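Local coordinates for pyocin sheath PA0622 (Pseudomonas aeruginosa, PDB 6PYT), which probably forms the contractile sheath around the inner tube of an R-type pyocin, a phage-tail-like bacteriocin, whose contraction drives the tube into the target cell envelope, at residues 25-30 and 123-129; 37-41 and 57-61; 318-322 and 334-338. All coordinates share one frame; numbering follows the deposited sequence.

Contact 1: 25-30 and 123-129; sequences SVIGLC and AQPRLLV
I27 meets L127 and V129, and L29 meets V129, on one face of a parallel strand pair, while P125 and L128 lie against G28 on the other. The segment axes differ in direction by 21°, and the register rests on the parallel pairing of G28 with L128 (CA to CA 4.6 Å) and on V129 N donating to G28 O at 2.8 Å; G28 N faces L127 O in a contact modelled too short to lean on. On the first face, V129 CG1 sits between its own backbone N and carbonyl carbon (chi1 56°), which directs that methyl toward strand 25-30, where it touches I27 CG2 at 3.8 Å and L29 CG at 4.1 Å. I27 uses both branches: CG2, anti to the backbone N, serves V129, whereas CG1 turns the other way and meets L127 CB at 4.0 Å. Helices 64-73 and 201-214 cover this layer. On the opposite face P125 CB is 3.7 Å from G28 N and L128 CD2 4.1 Å from G28 CA. At the loop end V26 CG1 touches A123 CB at 3.8 Å, CG2 lies against Q124 O and P125 CA, and V26 O receives weak bonds from R126 N and L127 N. R126, bent at chi2 and chi3, folds back so that NE donates to Q124 O. I27 and L29 also bond to strand 76-86, which makes 25-30 an interior strand. The chemistry is that of a buried sheet: a backbone bond holds the middle, weaker ones flank it at V26 O and V129 O, and aliphatic branches of I27, L29, L127 and V129 pack on one face.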
loop_
_atom_site.group_PDB
_atom_site.type_symbol
_atom_site.label_atom_id
_atom_site.label_comp_id
_atom_site.label_asym_id
_atom_site.label_seq_id
_atom_site.Cartn_x
_atom_site.Cartn_y
_atom_site.Cartn_z
ATOM N N SER B 25 38.143 -41.234 1.278
ATOM C CA SER B 25 38.794 -42.409 1.828
ATOM C C SER B 25 39.741 -43.029 0.810
ATOM O O SER B 25 39.521 -42.958 -0.401
ATOM C CB SER B 25 37.753 -43.436 2.262
ATOM O OG SER B 25 38.376 -44.615 2.724
ATOM N N VAL B 26 40.811 -43.635 1.317
ATOM C CA VAL B 26 41.808 -44.307 0.494
ATOM C C VAL B 26 41.713 -45.804 0.739
ATOM O O VAL B 26 41.390 -46.242 1.847
ATOM C CB VAL B 26 43.223 -43.771 0.772
ATOM C CG1 VAL B 26 43.350 -42.380 0.263
ATOM C CG2 VAL B 26 43.445 -43.706 2.224
ATOM N N ILE B 27 41.964 -46.585 -0.308
ATOM C CA ILE B 27 41.709 -48.022 -0.323
ATOM C C ILE B 27 42.969 -48.727 -0.793
ATOM O O ILE B 27 43.565 -48.347 -1.799
ATOM C CB ILE B 27 40.516 -48.371 -1.239
ATOM C CG1 ILE B 27 39.221 -47.787 -0.681
ATOM C CG2 ILE B 27 40.360 -49.858 -1.409
ATOM C CD1 ILE B 27 38.068 -47.874 -1.618
ATOM N N GLY B 28 43.388 -49.767 -0.049
ATOM C CA GLY B 28 44.545 -50.545 -0.410
ATOM C C GLY B 28 44.138 -51.817 -1.113
ATOM O O GLY B 28 43.478 -52.677 -0.531
ATOM N N LEU B 29 44.550 -51.946 -2.369
ATOM C CA LEU B 29 44.087 -53.004 -3.248
ATOM C C LEU B 29 45.273 -53.843 -3.699
ATOM O O LEU B 29 46.375 -53.329 -3.895
ATOM C CB LEU B 29 43.353 -52.407 -4.457
ATOM C CG LEU B 29 42.426 -53.237 -5.341
ATOM C CD1 LEU B 29 41.371 -52.332 -5.892
ATOM C CD2 LEU B 29 43.153 -53.874 -6.483
ATOM N N CYS B 30 45.032 -55.137 -3.880
ATOM C CA CYS B 30 46.102 -56.069 -4.226
ATOM C C CYS B 30 45.492 -57.272 -4.923
ATOM O O CYS B 30 44.730 -58.016 -4.299
ATOM C CB CYS B 30 46.855 -56.496 -2.978
ATOM S SG CYS B 30 48.209 -57.615 -3.280
ATOM N N ALA B 123 48.784 -41.157 0.846
ATOM C CA ALA B 123 47.518 -41.888 0.904
ATOM C C ALA B 123 47.741 -43.134 1.754
ATOM O O ALA B 123 48.145 -44.176 1.239
ATOM C CB ALA B 123 47.029 -42.236 -0.492
ATOM N N GLN B 124 47.469 -43.022 3.050
ATOM C CA GLN B 124 47.662 -44.130 3.973
ATOM C C GLN B 124 46.388 -44.955 4.033
ATOM O O GLN B 124 45.408 -44.503 4.642
ATOM C CB GLN B 124 48.010 -43.614 5.352
ATOM C CG GLN B 124 48.279 -44.704 6.341
ATOM C CD GLN B 124 48.618 -44.163 7.693
ATOM O OE1 GLN B 124 48.595 -42.953 7.910
ATOM N NE2 GLN B 124 48.941 -45.049 8.617
ATOM N N PRO B 125 46.376 -46.180 3.493
ATOM C CA PRO B 125 45.121 -46.883 3.168
ATOM C C PRO B 125 44.291 -47.242 4.391
ATOM O O PRO B 125 44.722 -48.011 5.250
ATOM C CB PRO B 125 45.607 -48.141 2.442
ATOM C CG PRO B 125 46.934 -47.795 1.941
ATOM C CD PRO B 125 47.541 -46.901 2.965
ATOM N N ARG B 126 43.090 -46.670 4.458
ATOM C CA ARG B 126 42.134 -46.939 5.521
ATOM C C ARG B 126 41.274 -48.158 5.242
ATOM O O ARG B 126 40.540 -48.598 6.131
ATOM C CB ARG B 126 41.211 -45.735 5.727
ATOM C CG ARG B 126 41.890 -44.413 6.069
ATOM C CD ARG B 126 42.484 -44.372 7.462
ATOM N NE ARG B 126 43.860 -44.842 7.512
ATOM C CZ ARG B 126 44.524 -45.073 8.637
ATOM N NH1 ARG B 126 43.939 -44.872 9.805
ATOM N NH2 ARG B 126 45.775 -45.502 8.592
ATOM N N LEU B 127 41.327 -48.703 4.033
ATOM C CA LEU B 127 40.585 -49.902 3.678
ATOM C C LEU B 127 41.491 -50.834 2.902
ATOM O O LEU B 127 42.160 -50.410 1.958
ATOM C CB LEU B 127 39.349 -49.569 2.847
ATOM C CG LEU B 127 38.189 -48.971 3.619
ATOM C CD1 LEU B 127 37.142 -48.471 2.670
ATOM C CD2 LEU B 127 37.665 -50.050 4.521
ATOM N N LEU B 128 41.496 -52.099 3.292
ATOM C CA LEU B 128 42.373 -53.096 2.708
ATOM C C LEU B 128 41.535 -54.177 2.058
ATOM O O LEU B 128 40.655 -54.753 2.700
ATOM C CB LEU B 128 43.280 -53.704 3.768
ATOM C CG LEU B 128 44.211 -52.666 4.365
ATOM C CD1 LEU B 128 44.979 -53.258 5.501
ATOM C CD2 LEU B 128 45.136 -52.162 3.296
ATOM N N VAL B 129 41.821 -54.462 0.797
ATOM C CA VAL B 129 41.036 -55.413 0.028
ATOM C C VAL B 129 41.984 -56.231 -0.840
ATOM O O VAL B 129 42.921 -55.692 -1.436
ATOM C CB VAL B 129 39.938 -54.686 -0.782
ATOM C CG1 VAL B 129 40.503 -53.613 -1.693
ATOM C CG2 VAL B 129 39.148 -55.645 -1.588
#

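Contact 2: 37-41 and 57-61; sequences AQASA and AAFGI
A57 O, a carbonyl in the last turn of helix 52-58, takes two hydrogen bonds from the single residue S40. The two donors approach differently. S40 N comes in the carbonyl plane, on a lone pair, at 3.1 Å from A57 O and with an N-H...O angle of 167°. S40 OG lies 2.9 Å from A57 O but stands 49° above that plane. The torsion explains the pairing: with chi1 at 67°, OG is held between the serine's backbone N and carbonyl carbon, close enough to its own N for both to reach one oxygen. S40 is also the centre of an inverse gamma turn, whose weak A41 N to A39 O bond bends the loop here. That bend sets the alanines on either side of S40 against the helix end: A39 CB lies 3.6 Å from A58 O, and A41 CB is 4.3 Å from A58 CB. A41 CB also sits over one face of the F59 ring, offset toward the rim, with CE1 its nearest ring atom at 4.2 Å. F59 is the first residue to leave helical geometry, and its ring also touches I65 of helix 64-73 and meets F33 edge-to-face. Serine donors thus fasten the loop to the helix terminus, while the A41 methyl covers part of the F59 ring and A39 packs on the backbone of the helix end; the two donors would probably offset part of the negative potential expected at a helix C-terminal end.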
loop_
_atom_site.group_PDB
_atom_site.type_symbol
_atom_site.label_atom_id
_atom_site.label_comp_id
_atom_site.label_asym_id
_atom_site.label_seq_id
_atom_site.Cartn_x
_atom_site.Cartn_y
_atom_site.Cartn_z
ATOM N N ALA B 37 52.680 -54.669 -22.388
ATOM C CA ALA B 37 53.059 -53.426 -23.049
ATOM C C ALA B 37 52.226 -52.255 -22.544
ATOM O O ALA B 37 52.764 -51.278 -22.014
ATOM C CB ALA B 37 52.915 -53.570 -24.564
ATOM N N GLN B 38 50.904 -52.338 -22.709
ATOM C CA GLN B 38 50.037 -51.227 -22.338
ATOM C C GLN B 38 49.857 -51.104 -20.832
ATOM O O GLN B 38 49.539 -50.012 -20.348
ATOM C CB GLN B 38 48.676 -51.366 -23.026
ATOM C CG GLN B 38 47.827 -52.538 -22.555
ATOM C CD GLN B 38 48.101 -53.818 -23.321
ATOM O OE1 GLN B 38 49.116 -53.945 -24.003
ATOM N NE2 GLN B 38 47.189 -54.777 -23.211
ATOM N N ALA B 39 50.057 -52.185 -20.082
ATOM C CA ALA B 39 50.042 -52.127 -18.624
ATOM C C ALA B 39 51.310 -51.424 -18.161
ATOM O O ALA B 39 52.392 -52.009 -18.157
ATOM C CB ALA B 39 49.943 -53.525 -18.031
ATOM N N SER B 40 51.187 -50.159 -17.779
ATOM C CA SER B 40 52.347 -49.371 -17.367
ATOM C C SER B 40 52.506 -49.399 -15.850
ATOM O O SER B 40 52.508 -48.374 -15.176
ATOM C CB SER B 40 52.229 -47.942 -17.886
ATOM O OG SER B 40 51.163 -47.257 -17.259
ATOM N N ALA B 41 52.653 -50.604 -15.312
ATOM C CA ALA B 41 52.912 -50.772 -13.891
ATOM C C ALA B 41 53.919 -51.887 -13.693
ATOM O O ALA B 41 53.750 -52.981 -14.234
ATOM C CB ALA B 41 51.633 -51.089 -13.117
ATOM N N ALA B 57 45.136 -47.837 -17.547
ATOM C CA ALA B 57 46.412 -47.461 -18.137
ATOM C C ALA B 57 47.580 -48.072 -17.378
ATOM O O ALA B 57 48.574 -48.467 -17.989
ATOM C CB ALA B 57 46.553 -45.939 -18.182
ATOM N N ALA B 58 47.473 -48.160 -16.053
ATOM C CA ALA B 58 48.513 -48.812 -15.270
ATOM C C ALA B 58 48.419 -50.324 -15.381
ATOM O O ALA B 58 49.432 -51.004 -15.555
ATOM C CB ALA B 58 48.419 -48.384 -13.808
ATOM N N PHE B 59 47.215 -50.859 -15.309
ATOM C CA PHE B 59 46.984 -52.289 -15.354
ATOM C C PHE B 59 46.216 -52.611 -16.625
ATOM O O PHE B 59 45.706 -51.720 -17.305
ATOM C CB PHE B 59 46.208 -52.735 -14.116
ATOM C CG PHE B 59 46.881 -52.385 -12.830
ATOM C CD1 PHE B 59 47.839 -53.215 -12.285
ATOM C CD2 PHE B 59 46.579 -51.201 -12.176
ATOM C CE1 PHE B 59 48.457 -52.888 -11.109
ATOM C CE2 PHE B 59 47.193 -50.877 -10.997
ATOM C CZ PHE B 59 48.134 -51.718 -10.464
ATOM N N GLY B 60 46.151 -53.892 -16.963
ATOM C CA GLY B 60 45.400 -54.287 -18.132
ATOM C C GLY B 60 43.908 -54.130 -17.917
ATOM O O GLY B 60 43.405 -54.215 -16.800
ATOM N N ILE B 61 43.190 -53.875 -19.011
ATOM C CA ILE B 61 41.741 -53.774 -18.918
ATOM C C ILE B 61 41.118 -55.151 -18.713
ATOM O O ILE B 61 40.019 -55.262 -18.158
ATOM C CB ILE B 61 41.191 -53.035 -20.158
ATOM C CG1 ILE B 61 39.740 -52.600 -19.946
ATOM C CG2 ILE B 61 41.327 -53.874 -21.416
ATOM C CD1 ILE B 61 39.246 -51.634 -20.982
#

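Contact 3: 318-322 and 334-338; sequences LRAFM and FEVYA
M322 and F334 form a CH-pi contact within a helix-on-strand packing of the tail sheath C-terminal domain, where segments 318-322 and 335-338 run nearly antiparallel (169°). M322 CG lies 3.9 Å from the centroid of the F334 ring, 28° off its normal, so CG lies over one face, offset toward the rim. The chain of M322, bent at chi2, then carries CE back to 3.9 Å from F334 CB. F334 has its CG between backbone N and carbonyl carbon (chi1 67°), which swings the ring toward the helix, with CE2 4.1 Å from R319 CG. Two residues on, V336 also points toward the helix: its CG1 meets L318 CB at 3.7 Å, the two side chains crossing at about a right angle, while the R319 and V336 side chains pass in opposite directions, R319 CG lying 3.9 Å from V336 CB. Farther out, V336 rests on I357 of strand 355-358, which pairs with 335-338 through backbone bonds of E335 with R358 and Y337 with N356. L318 and M322 lean on I294 and V290 of helix 281-295, and a basic side chain of another protein chain packs on R319. The extended R319 side chain places its NH2 2.9 Å from V336 O.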
loop_
_atom_site.group_PDB
_atom_site.type_symbol
_atom_site.label_atom_id
_atom_site.label_comp_id
_atom_site.label_asym_id
_atom_site.label_seq_id
_atom_site.Cartn_x
_atom_site.Cartn_y
_atom_site.Cartn_z
ATOM N N LEU B 318 42.895 -30.071 21.473
ATOM C CA LEU B 318 42.210 -31.351 21.342
ATOM C C LEU B 318 40.715 -31.201 21.541
ATOM O O LEU B 318 39.938 -31.841 20.835
ATOM C CB LEU B 318 42.760 -32.372 22.330
ATOM C CG LEU B 318 44.117 -32.995 22.068
ATOM C CD1 LEU B 318 44.532 -33.826 23.251
ATOM C CD2 LEU B 318 43.997 -33.833 20.854
ATOM N N ARG B 319 40.289 -30.357 22.485
ATOM C CA ARG B 319 38.862 -30.132 22.686
ATOM C C ARG B 319 38.232 -29.399 21.511
ATOM O O ARG B 319 37.045 -29.583 21.234
ATOM C CB ARG B 319 38.613 -29.339 23.963
ATOM C CG ARG B 319 38.929 -30.051 25.253
ATOM C CD ARG B 319 38.521 -29.193 26.428
ATOM N NE ARG B 319 38.829 -29.815 27.709
ATOM C CZ ARG B 319 39.873 -29.500 28.461
ATOM N NH1 ARG B 319 40.693 -28.541 28.081
ATOM N NH2 ARG B 319 40.079 -30.120 29.609
ATOM N N ALA B 320 39.002 -28.575 20.806
ATOM C CA ALA B 320 38.447 -27.810 19.700
ATOM C C ALA B 320 38.260 -28.665 18.458
ATOM O O ALA B 320 37.282 -28.491 17.725
ATOM C CB ALA B 320 39.343 -26.622 19.387
ATOM N N PHE B 321 39.179 -29.587 18.199
ATOM C CA PHE B 321 39.029 -30.538 17.107
ATOM C C PHE B 321 38.227 -31.759 17.507
ATOM O O PHE B 321 38.251 -32.761 16.792
ATOM C CB PHE B 321 40.399 -30.957 16.572
ATOM C CG PHE B 321 41.077 -29.887 15.772
ATOM C CD1 PHE B 321 40.749 -29.691 14.439
ATOM C CD2 PHE B 321 42.021 -29.056 16.355
ATOM C CE1 PHE B 321 41.361 -28.694 13.694
ATOM C CE2 PHE B 321 42.638 -28.055 15.620
ATOM C CZ PHE B 321 42.308 -27.873 14.285
ATOM N N MET B 322 37.522 -31.693 18.628
ATOM C CA MET B 322 36.644 -32.743 19.096
ATOM C C MET B 322 35.220 -32.253 19.272
ATOM O O MET B 322 34.295 -33.067 19.244
ATOM C CB MET B 322 37.160 -33.290 20.433
ATOM C CG MET B 322 36.720 -34.642 20.851
ATOM S SD MET B 322 37.430 -35.998 19.936
ATOM C CE MET B 322 36.255 -37.246 20.405
ATOM N N PHE B 334 32.104 -35.941 24.259
ATOM C CA PHE B 334 33.484 -36.330 24.539
ATOM C C PHE B 334 34.013 -35.875 25.898
ATOM O O PHE B 334 33.352 -35.139 26.632
ATOM C CB PHE B 334 34.399 -35.744 23.463
ATOM C CG PHE B 334 34.489 -34.233 23.497
ATOM C CD1 PHE B 334 33.527 -33.455 22.883
ATOM C CD2 PHE B 334 35.565 -33.594 24.096
ATOM C CE1 PHE B 334 33.603 -32.090 22.911
ATOM C CE2 PHE B 334 35.644 -32.228 24.122
ATOM C CZ PHE B 334 34.667 -31.476 23.524
ATOM N N GLU B 335 35.242 -36.269 26.216
ATOM C CA GLU B 335 35.928 -35.772 27.404
ATOM C C GLU B 335 37.426 -35.816 27.153
ATOM O O GLU B 335 37.977 -36.894 26.927
ATOM C CB GLU B 335 35.573 -36.606 28.622
ATOM N N VAL B 336 38.080 -34.658 27.177
ATOM C CA VAL B 336 39.513 -34.556 26.927
ATOM C C VAL B 336 40.152 -33.855 28.114
ATOM O O VAL B 336 39.692 -32.784 28.517
ATOM C CB VAL B 336 39.825 -33.785 25.631
ATOM C CG1 VAL B 336 41.308 -33.725 25.407
ATOM C CG2 VAL B 336 39.128 -34.399 24.439
ATOM N N TYR B 337 41.211 -34.447 28.668
ATOM C CA TYR B 337 41.947 -33.814 29.755
ATOM C C TYR B 337 43.348 -34.397 29.828
ATOM O O TYR B 337 43.575 -35.547 29.455
ATOM C CB TYR B 337 41.225 -33.971 31.097
ATOM C CG TYR B 337 41.060 -35.393 31.574
ATOM C CD1 TYR B 337 39.995 -36.165 31.137
ATOM C CD2 TYR B 337 41.929 -35.940 32.502
ATOM C CE1 TYR B 337 39.834 -37.452 31.567
ATOM C CE2 TYR B 337 41.768 -37.233 32.943
ATOM C CZ TYR B 337 40.719 -37.982 32.470
ATOM O OH TYR B 337 40.542 -39.270 32.901
ATOM N N ALA B 338 44.285 -33.584 30.308
ATOM C CA ALA B 338 45.636 -34.064 30.547
ATOM C C ALA B 338 45.648 -35.014 31.730
ATOM O O ALA B 338 44.962 -34.789 32.728
ATOM C CB ALA B 338 46.581 -32.899 30.806
#

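In the fold
Strand 21-33 supplies the first half of contact 1. The chain then leaves it through the loop holding 37-41, makes strand 46-49 and helix 52-58, and returns at 57-61 to close the short loop of contact 2. Strand 76-86 follows beside 21-33, and contact 1 closes only at 123-129, so contact 2 is nested within it; their centres are about 20 Å apart. Contact 1 thus joins the N-terminal part to the parallel strands of the subtilisin-like region, and contact 2 ties down a peripheral connection. Contact 3 comes later, in series, linking helix 310-328 to strand 335-338 of the C-terminal domain, with its centre about 47 Å from that of contact 2.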